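Local coordinates for Hsp70/Hsp90 co-chaperone CNS1 (Saccharomyces cerevisiae, PDB 6HFM), which acts as a co-chaperone of Hsp90 and Hsp70, stimulating the ATPase activity of the Hsp70 SSA1 but not that of Hsp90, and is represented here by its C-terminal domain, at residues Leu79-Pro84 / Phe96-Val101; Pro50-Tyr55 / Phe61-Glu66; Leu119-Ile124 / Leu139-Val144; Gly111-Gly116 / Pro130-Phe135; Glu10-Leu15 / Ile35-Pro40. One frame throughout, in Å; residues are numbered along the deposited sequence.

Contact 1: residues Leu79-Pro84 / Phe96-Val101; sequences LVLEGP and FTPKKV
L81, on the final turn of helix 73-82 in the C-terminal wheel domain, drives its isobutyl end into the loop of F96, T97 and P98 that leads to strand 101-106. With CG placed opposite the carbonyl carbon (chi1 -57°), the side chain leaves the helix toward this loop, and its two methyls divide the work. CD1 does most of it: L81 CD1 sits 3.6 Å from T97 C, so its closest approach is to backbone rather than to another side chain. L81 CD1 also meets the P98 ring at CD, 4.3 Å away, and V101 at CG2, 4.2 Å away. L81 CD2 turns to the base of F96, lying 4.5 Å from F96 CB. The F96 ring itself leads away from L81 and stacks on F88, while V101 reaches I143 of the neighbouring strand. No hydrogen bond links the two segments; the methyl packs on the T97-P98 peptide and on apolar side chains. K117 NZ braces the loop from outside, bonding to P98 O and V101 O. Within it, T97 O accepts from V101 N at 3.2 Å, and in an ST motif the T97 hydroxyl oxygen OG1 takes the N-H of K100, N to OG1 3.3 Å.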
# COMPACT_ATOMS: atom_id res chain seq x y z
N LEU A 79 10.88 8.49 -0.27
CA LEU A 79 10.82 8.64 -1.73
C LEU A 79 9.72 9.60 -2.19
O LEU A 79 9.99 10.53 -2.94
CB LEU A 79 10.61 7.27 -2.41
CG LEU A 79 10.57 7.24 -3.95
CD1 LEU A 79 11.93 7.60 -4.55
CD2 LEU A 79 10.12 5.87 -4.44
N VAL A 80 8.48 9.35 -1.76
CA VAL A 80 7.34 10.14 -2.24
C VAL A 80 7.31 11.58 -1.71
O VAL A 80 6.74 12.46 -2.36
CB VAL A 80 5.97 9.44 -2.00
CG1 VAL A 80 5.94 8.08 -2.68
CG2 VAL A 80 5.63 9.31 -0.51
N LEU A 81 7.93 11.83 -0.55
CA LEU A 81 8.00 13.18 0.02
C LEU A 81 9.31 13.95 -0.26
O LEU A 81 9.43 15.09 0.17
CB LEU A 81 7.77 13.11 1.54
CG LEU A 81 6.46 12.48 2.03
CD1 LEU A 81 6.38 12.57 3.55
CD2 LEU A 81 5.23 13.12 1.40
N GLU A 82 10.27 13.36 -0.99
CA GLU A 82 11.60 14.00 -1.18
C GLU A 82 11.57 15.18 -2.14
O GLU A 82 12.22 16.20 -1.88
CB GLU A 82 12.68 12.99 -1.63
CG GLU A 82 12.69 12.62 -3.11
CD GLU A 82 13.65 11.48 -3.44
OE1 GLU A 82 14.56 11.20 -2.63
OE2 GLU A 82 13.49 10.86 -4.51
N GLY A 83 10.85 15.04 -3.25
CA GLY A 83 10.78 16.09 -4.26
C GLY A 83 10.02 17.31 -3.76
O GLY A 83 9.40 17.26 -2.70
N PRO A 84 10.07 18.43 -4.52
CA PRO A 84 9.26 19.61 -4.21
C PRO A 84 7.80 19.23 -3.97
O PRO A 84 7.21 18.50 -4.77
CB PRO A 84 9.40 20.47 -5.46
CG PRO A 84 10.73 20.12 -6.01
CD PRO A 84 11.02 18.70 -5.63
N PHE A 96 3.48 17.47 5.91
CA PHE A 96 3.88 16.31 5.11
C PHE A 96 5.40 16.19 5.02
O PHE A 96 6.01 16.49 4.00
CB PHE A 96 3.22 16.35 3.72
CG PHE A 96 1.74 16.05 3.76
CD1 PHE A 96 1.27 14.77 3.48
CD2 PHE A 96 0.82 17.04 4.09
CE1 PHE A 96 -0.09 14.48 3.52
CE2 PHE A 96 -0.54 16.76 4.14
CZ PHE A 96 -0.99 15.48 3.85
N THR A 97 5.99 15.74 6.13
CA THR A 97 7.42 15.41 6.21
C THR A 97 7.52 13.97 6.71
O THR A 97 6.56 13.45 7.27
CB THR A 97 8.18 16.34 7.18
OG1 THR A 97 7.85 16.02 8.54
CG2 THR A 97 7.86 17.81 6.91
N PRO A 98 8.68 13.32 6.52
CA PRO A 98 8.82 11.92 6.94
C PRO A 98 8.53 11.63 8.42
O PRO A 98 7.94 10.59 8.73
CB PRO A 98 10.28 11.61 6.62
CG PRO A 98 10.58 12.47 5.45
CD PRO A 98 9.85 13.76 5.72
N LYS A 99 8.93 12.53 9.32
CA LYS A 99 8.65 12.37 10.76
C LYS A 99 7.19 12.66 11.10
O LYS A 99 6.58 11.92 11.88
CB LYS A 99 9.56 13.28 11.60
CG LYS A 99 9.36 13.23 13.11
CD LYS A 99 9.47 11.81 13.67
CE LYS A 99 9.63 11.80 15.18
NZ LYS A 99 9.95 10.43 15.67
N LYS A 100 6.65 13.73 10.53
CA LYS A 100 5.33 14.24 10.93
C LYS A 100 4.13 13.44 10.40
O LYS A 100 3.02 13.64 10.88
CB LYS A 100 5.18 15.71 10.55
CG LYS A 100 6.13 16.63 11.29
CD LYS A 100 6.07 18.04 10.75
CE LYS A 100 6.96 18.98 11.54
NZ LYS A 100 7.03 20.33 10.94
N VAL A 101 4.34 12.57 9.41
CA VAL A 101 3.24 11.73 8.89
C VAL A 101 3.20 10.37 9.57
O VAL A 101 4.22 9.86 10.04
CB VAL A 101 3.28 11.54 7.35
CG1 VAL A 101 3.19 12.88 6.64
CG2 VAL A 101 4.50 10.74 6.89

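Contact 2: residues Pro50-Tyr55 / Phe61-Glu66; sequences PALIMY and FDFVGE
M54 lies alongside F61, pointing the same way, with SD 3.7 Å from F61 CB; bends at chi2 and chi3 fold the thioether back beside F61 CB, in an oblique Met-aromatic contact. L52 shares this face of the sheet. Its CD2 reaches two rings, coming obliquely to F61 at CE1 and meeting the edge of F63 at CD1, 3.9 Å away.

The opposite face carries A51, I53, D62 and V64. There I53 CD1 packs 3.5 Å from V64 CG2, under the cover of V80 from helix 73-82. At the end of the strand Y55, its CG opposite the carbonyl carbon (chi1 -50°), swings its ring so that the hydroxyl meets D62. Y55 OH donates to D62 OD2 over 2.6 Å, approaching from above the carboxylate plane, which stands 74° from the ring. R87 forms a salt bridge with the same oxygen, so two partners grip it and hold the carboxylate in place. A phenylalanine in place of Y55 would probably leave D62 OD2 without its hydroxyl donor and the carboxylate freer to turn.

Four backbone bonds knit the strands. A51 pairs with V64 and I53 with D62, each in both directions; the bond from I53 N to D62 O is almost straight, 179° at the hydrogen. L52 with F63 and M54 with F61 are the non-hydrogen-bonded pairs between. This alternation is that of an antiparallel beta hairpin, here strands 47-55 and 60-68 of the mixed sheet in the wheel domain.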
# COMPACT_ATOMS: atom_id res chain seq x y z
N PRO A 50 3.18 -2.79 -7.71
CA PRO A 50 2.91 -1.35 -7.73
C PRO A 50 2.39 -0.86 -6.38
O PRO A 50 1.99 -1.67 -5.53
CB PRO A 50 1.83 -1.21 -8.81
CG PRO A 50 1.61 -2.57 -9.38
CD PRO A 50 2.08 -3.53 -8.34
N ALA A 51 2.38 0.45 -6.20
CA ALA A 51 1.82 1.09 -5.01
C ALA A 51 0.97 2.30 -5.34
O ALA A 51 1.37 3.15 -6.15
CB ALA A 51 2.93 1.49 -4.05
N LEU A 52 -0.21 2.37 -4.72
CA LEU A 52 -1.03 3.57 -4.67
C LEU A 52 -0.79 4.23 -3.32
O LEU A 52 -0.95 3.59 -2.28
CB LEU A 52 -2.51 3.22 -4.83
CG LEU A 52 -2.94 2.72 -6.20
CD1 LEU A 52 -4.36 2.17 -6.15
CD2 LEU A 52 -2.86 3.83 -7.24
N ILE A 53 -0.39 5.51 -3.34
CA ILE A 53 -0.11 6.26 -2.12
C ILE A 53 -1.15 7.37 -2.03
O ILE A 53 -1.12 8.31 -2.82
CB ILE A 53 1.34 6.81 -2.09
CG1 ILE A 53 2.36 5.67 -2.27
CG2 ILE A 53 1.62 7.55 -0.78
CD1 ILE A 53 2.90 5.55 -3.67
N MET A 54 -2.06 7.23 -1.07
CA MET A 54 -3.20 8.14 -0.92
C MET A 54 -2.87 9.22 0.11
O MET A 54 -2.31 8.92 1.16
CB MET A 54 -4.44 7.37 -0.45
CG MET A 54 -4.74 6.07 -1.18
SD MET A 54 -4.87 6.25 -2.97
CE MET A 54 -6.30 7.31 -3.11
N TYR A 55 -3.23 10.46 -0.21
CA TYR A 55 -3.15 11.58 0.73
C TYR A 55 -4.57 12.11 0.91
O TYR A 55 -4.94 13.13 0.32
CB TYR A 55 -2.22 12.68 0.18
CG TYR A 55 -0.86 12.19 -0.27
CD1 TYR A 55 0.16 11.94 0.64
CD2 TYR A 55 -0.60 11.97 -1.63
CE1 TYR A 55 1.41 11.50 0.22
CE2 TYR A 55 0.64 11.53 -2.05
CZ TYR A 55 1.64 11.29 -1.13
OH TYR A 55 2.87 10.84 -1.54
N PHE A 61 -3.21 11.70 -4.74
CA PHE A 61 -2.53 10.42 -4.61
C PHE A 61 -1.36 10.31 -5.59
O PHE A 61 -1.32 11.03 -6.60
CB PHE A 61 -3.51 9.23 -4.76
CG PHE A 61 -3.96 8.95 -6.17
CD1 PHE A 61 -3.44 7.87 -6.88
CD2 PHE A 61 -4.95 9.73 -6.77
CE1 PHE A 61 -3.87 7.59 -8.17
CE2 PHE A 61 -5.38 9.46 -8.06
CZ PHE A 61 -4.84 8.39 -8.76
N ASP A 62 -0.42 9.44 -5.26
CA ASP A 62 0.71 9.12 -6.13
C ASP A 62 0.60 7.67 -6.57
O ASP A 62 -0.03 6.85 -5.90
CB ASP A 62 2.05 9.29 -5.40
CG ASP A 62 2.39 10.73 -5.07
OD1 ASP A 62 1.86 11.66 -5.70
OD2 ASP A 62 3.21 10.92 -4.15
N PHE A 63 1.23 7.37 -7.69
CA PHE A 63 1.36 6.01 -8.20
C PHE A 63 2.84 5.70 -8.43
O PHE A 63 3.53 6.46 -9.11
CB PHE A 63 0.59 5.85 -9.51
CG PHE A 63 0.76 4.51 -10.16
CD1 PHE A 63 0.20 3.38 -9.59
CD2 PHE A 63 1.51 4.37 -11.33
CE1 PHE A 63 0.36 2.13 -10.18
CE2 PHE A 63 1.67 3.13 -11.92
CZ PHE A 63 1.10 2.01 -11.35
N VAL A 64 3.31 4.60 -7.86
CA VAL A 64 4.68 4.13 -8.05
C VAL A 64 4.57 2.75 -8.70
O VAL A 64 4.02 1.83 -8.10
CB VAL A 64 5.44 4.07 -6.71
CG1 VAL A 64 6.86 3.55 -6.90
CG2 VAL A 64 5.48 5.45 -6.07
N GLY A 65 5.09 2.62 -9.92
CA GLY A 65 4.91 1.41 -10.71
C GLY A 65 5.55 0.16 -10.15
O GLY A 65 5.00 -0.93 -10.32
N GLU A 66 6.70 0.32 -9.49
CA GLU A 66 7.47 -0.80 -8.94
C GLU A 66 8.02 -0.48 -7.54
O GLU A 66 8.79 0.47 -7.37
CB GLU A 66 8.64 -1.15 -9.86
CG GLU A 66 8.22 -1.69 -11.21
CD GLU A 66 9.39 -2.15 -12.06
OE1 GLU A 66 10.55 -1.81 -11.75
OE2 GLU A 66 9.14 -2.88 -13.04

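Contact 3: residues Leu119-Ile124 / Leu139-Val144; sequences LTFHDI and LKIYIV
F121, in the first turn of helix 121-126, lays its ring against L139 and I141 of strand 139-145, a helix-on-sheet contact within the wheel domain. The tight part is a CH-pi interaction. L139 CD1 stands over the centre of one face of the F121 ring, 3.9 Å from the centroid and only 9° off the normal. The second methyl, L139 CD2, lies on the same side of the ring, displaced toward F121 CD1, 3.8 Å away. The leucine CG, opposite the carbonyl carbon (chi1 -66°), is directed toward the helix, and an extended chi2 turns the two methyls onto the ring. I141 adds a looser touch: I141 CG2 approaches F121 CE1 obliquely at 4.2 Å, the two side chains crossing at about a right angle. All three residues are buried, and Y49 and L76 also pack on the ring. Replacing F121 by an alanine would probably open a gap over L139 CD1 and strip helix 121-126 of its main hold on this strand.

Away from the strand the chemistry turns polar. T120, H122 and D123 are partly exposed and take no part in the apolar packing. T120 caps the start of the helix, its OG1 accepting from D123 N at 3.1 Å. K140, between L139 and I141 on the strand, likewise turns from F121: its NZ bonds to Y142 OH and forms a salt bridge with E106. Beside E69, H122 ND1 donates in its ring plane to the anti side of D123 OD1, 3.0 Å away and 24° out of the carboxylate plane.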
# COMPACT_ATOMS: atom_id res chain seq x y z
N LEU A 119 9.33 -1.38 9.33
CA LEU A 119 8.96 -2.68 8.78
C LEU A 119 9.07 -2.70 7.26
O LEU A 119 8.82 -1.68 6.60
CB LEU A 119 7.52 -3.04 9.18
CG LEU A 119 7.22 -3.19 10.68
CD1 LEU A 119 5.72 -3.36 10.89
CD2 LEU A 119 7.98 -4.36 11.29
N THR A 120 9.45 -3.85 6.70
CA THR A 120 9.39 -4.08 5.26
C THR A 120 7.96 -4.46 4.85
O THR A 120 7.18 -4.99 5.65
CB THR A 120 10.32 -5.22 4.82
OG1 THR A 120 9.91 -6.44 5.43
CG2 THR A 120 11.78 -4.90 5.17
N PHE A 121 7.62 -4.20 3.59
CA PHE A 121 6.32 -4.62 3.09
C PHE A 121 6.18 -6.14 3.09
O PHE A 121 5.10 -6.65 3.37
CB PHE A 121 6.03 -3.98 1.73
CG PHE A 121 5.76 -2.51 1.83
CD1 PHE A 121 4.56 -2.05 2.40
CD2 PHE A 121 6.70 -1.57 1.41
CE1 PHE A 121 4.31 -0.69 2.53
CE2 PHE A 121 6.44 -0.21 1.53
CZ PHE A 121 5.26 0.23 2.10
N HIS A 122 7.28 -6.86 2.84
CA HIS A 122 7.29 -8.33 2.98
C HIS A 122 6.76 -8.75 4.35
O HIS A 122 5.89 -9.61 4.45
CB HIS A 122 8.71 -8.91 2.78
CG HIS A 122 8.81 -10.37 3.08
ND1 HIS A 122 9.20 -10.84 4.32
CD2 HIS A 122 8.57 -11.47 2.32
CE1 HIS A 122 9.20 -12.17 4.31
NE2 HIS A 122 8.82 -12.57 3.11
N ASP A 123 7.31 -8.15 5.41
CA ASP A 123 6.93 -8.52 6.77
C ASP A 123 5.48 -8.15 7.11
O ASP A 123 4.79 -8.92 7.77
CB ASP A 123 7.92 -7.95 7.79
CG ASP A 123 9.28 -8.67 7.77
OD1 ASP A 123 9.45 -9.67 7.03
OD2 ASP A 123 10.18 -8.24 8.51
N ILE A 124 5.02 -6.99 6.64
CA ILE A 124 3.63 -6.57 6.85
C ILE A 124 2.64 -7.52 6.17
O ILE A 124 1.65 -7.93 6.78
CB ILE A 124 3.39 -5.12 6.37
CG1 ILE A 124 4.15 -4.15 7.29
CG2 ILE A 124 1.90 -4.76 6.35
CD1 ILE A 124 4.30 -2.75 6.73
N LEU A 139 0.10 -2.53 -3.59
CA LEU A 139 0.04 -1.88 -2.28
C LEU A 139 -0.94 -0.71 -2.34
O LEU A 139 -1.09 -0.07 -3.37
CB LEU A 139 1.42 -1.35 -1.87
CG LEU A 139 2.50 -2.39 -1.60
CD1 LEU A 139 3.86 -1.71 -1.51
CD2 LEU A 139 2.18 -3.20 -0.35
N LYS A 140 -1.62 -0.47 -1.22
CA LYS A 140 -2.40 0.74 -1.01
C LYS A 140 -2.08 1.26 0.39
O LYS A 140 -2.29 0.55 1.37
CB LYS A 140 -3.90 0.46 -1.16
CG LYS A 140 -4.80 1.67 -0.95
CD LYS A 140 -6.23 1.45 -1.43
CE LYS A 140 -6.95 0.31 -0.70
NZ LYS A 140 -7.16 0.47 0.77
N ILE A 141 -1.52 2.46 0.46
CA ILE A 141 -1.16 3.08 1.74
C ILE A 141 -1.78 4.47 1.82
O ILE A 141 -2.04 5.11 0.78
CB ILE A 141 0.39 3.11 1.98
CG1 ILE A 141 1.11 4.13 1.09
CG2 ILE A 141 0.98 1.72 1.79
CD1 ILE A 141 2.54 4.39 1.51
N TYR A 142 -2.03 4.92 3.05
CA TYR A 142 -2.57 6.24 3.33
C TYR A 142 -1.54 7.01 4.15
O TYR A 142 -1.15 6.56 5.22
CB TYR A 142 -3.90 6.13 4.10
CG TYR A 142 -4.96 5.33 3.38
CD1 TYR A 142 -5.87 5.94 2.52
CD2 TYR A 142 -5.02 3.94 3.51
CE1 TYR A 142 -6.83 5.21 1.83
CE2 TYR A 142 -5.98 3.19 2.84
CZ TYR A 142 -6.88 3.82 2.00
OH TYR A 142 -7.82 3.07 1.33
N ILE A 143 -1.10 8.15 3.63
CA ILE A 143 -0.15 9.01 4.34
C ILE A 143 -0.94 10.19 4.92
O ILE A 143 -1.54 10.97 4.17
CB ILE A 143 1.02 9.44 3.42
CG1 ILE A 143 1.89 8.21 3.12
CG2 ILE A 143 1.85 10.54 4.07
CD1 ILE A 143 3.05 8.44 2.18
N VAL A 144 -0.96 10.28 6.25
CA VAL A 144 -1.77 11.28 6.97
C VAL A 144 -0.93 11.91 8.09
O VAL A 144 -0.36 11.19 8.89
CB VAL A 144 -3.04 10.65 7.58
CG1 VAL A 144 -3.90 11.70 8.27
CG2 VAL A 144 -3.85 9.94 6.51

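Contact 4: residues Gly111-Gly116 / Pro130-Phe135; sequences GLIKAG and PDVPLF
P130 opens its segment with the ring turned toward I113, and the two side chains cross at about a right angle. P130 CB lies 3.7 Å from I113 CD1; the modelled 3.2 Å between P130 CG and I113 CD1 is shorter than ordinary van der Waals contact and is doubtful. The peptide bond before P130 is cis. In I113, CG1 stands opposite the backbone N (chi1 -170°), and with an extended chi2 this carries CD1 to the ring and leaves CG2 for a second partner. D131 points elsewhere: its OD1 bonds to the T19 hydroxyl oxygen. V132 then returns toward the strand, and V132 CG2 meets I113 CG2 at 3.8 Å. One isoleucine thus touches two residues of the loop through two branches, by apolar contact alone. Beyond V132 the chain leaves I113, as P133 packs on I21 and F135 forms a cation-pi contact with K140. The side chain of V132 lies about 6 Å from the magnesium ion bound at N17 and L125. Around the contact, I113 pairs through its backbone with M105 of strand 101-106, V132 touches M105 and I124 of helix 121-126, and L134 joins the short parallel pairing of strands 134-135 and 20-21.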
# COMPACT_ATOMS: atom_id res chain seq x y z
N GLY A 111 -10.81 -2.49 8.52
CA GLY A 111 -10.26 -1.51 9.45
C GLY A 111 -8.95 -0.94 8.96
O GLY A 111 -8.52 -1.21 7.83
N LEU A 112 -8.31 -0.14 9.81
CA LEU A 112 -7.01 0.47 9.52
C LEU A 112 -5.96 0.10 10.55
O LEU A 112 -6.25 0.03 11.74
CB LEU A 112 -7.13 1.99 9.48
CG LEU A 112 -7.97 2.60 8.37
CD1 LEU A 112 -8.23 4.06 8.68
CD2 LEU A 112 -7.28 2.45 7.03
N ILE A 113 -4.73 -0.13 10.09
CA ILE A 113 -3.58 -0.34 10.99
C ILE A 113 -2.51 0.69 10.67
O ILE A 113 -2.29 1.03 9.51
CB ILE A 113 -3.02 -1.78 10.89
CG1 ILE A 113 -2.00 -2.03 12.00
CG2 ILE A 113 -2.41 -2.07 9.52
CD1 ILE A 113 -1.76 -3.49 12.26
N LYS A 114 -1.85 1.20 11.71
CA LYS A 114 -0.67 2.03 11.56
C LYS A 114 0.50 1.11 11.16
O LYS A 114 0.84 0.18 11.90
CB LYS A 114 -0.36 2.76 12.87
CG LYS A 114 0.68 3.87 12.74
CD LYS A 114 0.98 4.53 14.08
CE LYS A 114 1.80 3.64 15.02
NZ LYS A 114 3.14 3.26 14.48
N ALA A 115 1.07 1.36 9.99
CA ALA A 115 2.21 0.59 9.49
C ALA A 115 3.51 1.12 10.09
O ALA A 115 3.86 2.28 9.87
CB ALA A 115 2.27 0.65 7.97
N GLY A 116 4.21 0.26 10.83
CA GLY A 116 5.49 0.63 11.44
C GLY A 116 6.52 1.07 10.41
O GLY A 116 6.73 0.37 9.42
N PRO A 130 -1.97 -9.00 12.39
CA PRO A 130 -3.07 -8.48 11.55
C PRO A 130 -2.90 -8.79 10.06
O PRO A 130 -1.78 -8.76 9.54
CB PRO A 130 -3.00 -6.97 11.77
CG PRO A 130 -1.61 -6.71 12.25
CD PRO A 130 -1.14 -7.93 12.95
N ASP A 131 -4.02 -9.08 9.40
CA ASP A 131 -4.05 -9.49 7.99
C ASP A 131 -4.17 -8.24 7.13
O ASP A 131 -5.24 -7.64 7.05
CB ASP A 131 -5.22 -10.46 7.76
CG ASP A 131 -5.16 -11.19 6.42
OD1 ASP A 131 -4.26 -10.92 5.59
OD2 ASP A 131 -6.04 -12.05 6.19
N VAL A 132 -3.06 -7.85 6.49
CA VAL A 132 -2.98 -6.63 5.68
C VAL A 132 -2.83 -7.05 4.21
O VAL A 132 -1.76 -7.52 3.81
CB VAL A 132 -1.77 -5.76 6.11
CG1 VAL A 132 -1.62 -4.53 5.22
CG2 VAL A 132 -1.92 -5.34 7.57
N PRO A 133 -3.90 -6.87 3.39
CA PRO A 133 -3.83 -7.35 2.00
C PRO A 133 -3.23 -6.41 0.96
O PRO A 133 -3.16 -5.19 1.17
CB PRO A 133 -5.32 -7.60 1.63
CG PRO A 133 -6.09 -7.40 2.88
CD PRO A 133 -5.28 -6.51 3.75
N LEU A 134 -2.84 -6.99 -0.17
CA LEU A 134 -2.77 -6.27 -1.43
C LEU A 134 -4.20 -6.03 -1.92
O LEU A 134 -5.12 -6.81 -1.63
CB LEU A 134 -1.99 -7.06 -2.48
CG LEU A 134 -0.50 -7.32 -2.24
CD1 LEU A 134 0.06 -8.17 -3.37
CD2 LEU A 134 0.27 -6.02 -2.12
N PHE A 135 -4.37 -4.93 -2.66
CA PHE A 135 -5.62 -4.62 -3.34
C PHE A 135 -5.32 -4.59 -4.84
O PHE A 135 -4.50 -3.79 -5.28
CB PHE A 135 -6.20 -3.30 -2.81
CG PHE A 135 -6.81 -3.43 -1.44
CD1 PHE A 135 -8.16 -3.71 -1.29
CD2 PHE A 135 -6.01 -3.33 -0.31
CE1 PHE A 135 -8.71 -3.87 -0.02
CE2 PHE A 135 -6.56 -3.50 0.96
CZ PHE A 135 -7.91 -3.77 1.10

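Contact 5: residues Glu10-Leu15 / Ile35-Pro40; sequences ESAMTL and IRLEDP
The N-terminal helix 4-15 packs through A12 and M13 on L37 and I35, residues in and beside the short strand 36-37 that borders the mixed sheet. Two separate apolar touches make up the contact. At the first, the methyl of A12 meets L37, A12 CB lying 3.9 Å from L37 CD1. The backbones stay well apart, with A12 CA 8.5 Å from L37 CA. L37 also touches M8 and L9, so it rests on successive turns of the helix rather than on one residue.

At the second, M13 and I35 reach toward each other tip to tip. M13 CE lies 3.7 Å from I35 CD1, and M13 SD is hardly farther from that methyl, at 3.9 Å. The methionine runs straight through chi2 and then bends at chi3 (70°), which brings its end methyl round to the isoleucine. I35 answers with CG1 opposite its backbone N (chi1 178°), and an extended chi2 stretches CD1 outward to the helix. L134 packs on both of these side chains, drawing strand 134-135 into the same apolar patch.

R36, between the two hydrophobic residues, points away from the helix, and its NH1 forms a salt bridge with E66 OE2. Along 35-37 the side chains thus alternate, I35 and L37 toward the helix and R36 away, while the R36 backbone pairs with I48 of strand 47-55. No hydrogen bond crosses between the two segments. This is plain apolar packing of helix 4-15 on the edge strand 36-37 of the mixed sheet.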
# COMPACT_ATOMS: atom_id res chain seq x y z
N GLU A 10 2.28 -17.56 -8.30
CA GLU A 10 1.22 -17.98 -7.38
C GLU A 10 1.77 -18.75 -6.19
O GLU A 10 1.43 -18.47 -5.04
CB GLU A 10 0.17 -18.83 -8.11
CG GLU A 10 -0.72 -18.06 -9.08
CD GLU A 10 -1.65 -18.95 -9.90
OE1 GLU A 10 -2.34 -18.42 -10.80
OE2 GLU A 10 -1.70 -20.18 -9.66
N SER A 11 2.62 -19.74 -6.46
CA SER A 11 3.24 -20.55 -5.41
C SER A 11 4.15 -19.72 -4.49
O SER A 11 4.20 -19.96 -3.28
CB SER A 11 4.03 -21.72 -6.02
OG SER A 11 3.18 -22.58 -6.75
N ALA A 12 4.84 -18.75 -5.08
CA ALA A 12 5.71 -17.85 -4.32
C ALA A 12 4.93 -16.88 -3.44
O ALA A 12 5.37 -16.55 -2.33
CB ALA A 12 6.61 -17.07 -5.27
N MET A 13 3.78 -16.42 -3.92
CA MET A 13 2.93 -15.50 -3.15
C MET A 13 2.20 -16.21 -2.00
O MET A 13 2.05 -15.61 -0.93
CB MET A 13 1.96 -14.75 -4.07
CG MET A 13 2.66 -13.69 -4.92
SD MET A 13 1.58 -12.83 -6.08
CE MET A 13 0.58 -11.86 -4.95
N THR A 14 1.78 -17.46 -2.18
CA THR A 14 1.15 -18.23 -1.11
C THR A 14 2.17 -18.55 -0.00
O THR A 14 1.83 -18.53 1.18
CB THR A 14 0.50 -19.53 -1.64
OG1 THR A 14 -0.37 -19.23 -2.73
CG2 THR A 14 -0.30 -20.23 -0.54
N LEU A 15 3.42 -18.82 -0.38
CA LEU A 15 4.49 -19.02 0.61
C LEU A 15 4.66 -17.79 1.49
O LEU A 15 4.87 -17.90 2.69
CB LEU A 15 5.82 -19.34 -0.08
CG LEU A 15 7.03 -19.53 0.84
CD1 LEU A 15 6.89 -20.82 1.65
CD2 LEU A 15 8.31 -19.54 0.02
N ILE A 35 2.85 -7.33 -11.58
CA ILE A 35 3.42 -7.86 -10.34
C ILE A 35 4.30 -9.02 -10.77
O ILE A 35 3.91 -9.79 -11.65
CB ILE A 35 2.32 -8.29 -9.31
CG1 ILE A 35 2.95 -8.88 -8.03
CG2 ILE A 35 1.32 -9.26 -9.93
CD1 ILE A 35 1.97 -9.03 -6.88
N ARG A 36 5.51 -9.11 -10.21
CA ARG A 36 6.47 -10.13 -10.66
C ARG A 36 7.57 -10.40 -9.65
O ARG A 36 7.87 -9.55 -8.80
CB ARG A 36 7.11 -9.71 -11.99
CG ARG A 36 8.09 -8.55 -11.89
CD ARG A 36 8.58 -8.12 -13.27
NE ARG A 36 9.93 -7.56 -13.21
CZ ARG A 36 10.23 -6.34 -12.74
NH1 ARG A 36 9.29 -5.53 -12.28
NH2 ARG A 36 11.50 -5.94 -12.74
N LEU A 37 8.16 -11.59 -9.75
CA LEU A 37 9.44 -11.90 -9.12
C LEU A 37 10.55 -11.33 -9.99
O LEU A 37 10.50 -11.47 -11.22
CB LEU A 37 9.62 -13.41 -8.98
CG LEU A 37 8.66 -14.11 -8.01
CD1 LEU A 37 8.63 -15.61 -8.26
CD2 LEU A 37 9.04 -13.81 -6.57
N GLU A 38 11.54 -10.71 -9.36
CA GLU A 38 12.67 -10.11 -10.09
C GLU A 38 13.34 -11.14 -11.00
O GLU A 38 13.66 -10.83 -12.15
CB GLU A 38 13.68 -9.49 -9.12
CG GLU A 38 14.68 -8.57 -9.79
CD GLU A 38 15.42 -7.67 -8.82
OE1 GLU A 38 15.94 -6.62 -9.28
OE2 GLU A 38 15.51 -7.99 -7.61
N ASP A 39 13.52 -12.35 -10.48
CA ASP A 39 13.96 -13.50 -11.28
C ASP A 39 12.76 -14.44 -11.37
O ASP A 39 12.42 -15.09 -10.38
CB ASP A 39 15.15 -14.20 -10.61
CG ASP A 39 16.42 -13.37 -10.66
OD1 ASP A 39 17.43 -13.80 -10.07
OD2 ASP A 39 16.42 -12.28 -11.28
N PRO A 40 12.10 -14.52 -12.55
CA PRO A 40 10.79 -15.20 -12.62
C PRO A 40 10.75 -16.68 -12.20
O PRO A 40 9.70 -17.16 -11.80
CB PRO A 40 10.40 -15.08 -14.09
CG PRO A 40 11.18 -13.94 -14.61
CD PRO A 40 12.47 -13.94 -13.86

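How the contacts relate
Contacts 1 and 3 are buried, whereas contacts 2, 4 and 5 are partly buried. Contact 2 alone is strand pairing, with backbone bonds and a tyrosine-carboxylate bond; the others rely on apolar packing, in contact 1 largely against backbone. Contacts 2 and 3 share the sheet, strand 47-55 lying beside 139-145, with M54 N probably bonded to I141 O. Contact 1 meets both through V80, which packs on I53 and I143. Contacts 3 and 4 alternate along the chain and touch where I124 meets V132. The centres of contacts 5 and 1 lie farthest from the chain centre, about 18 and 16 Å; a salt bridge joins contact 5 to contact 2, and L134 joins it to contact 4.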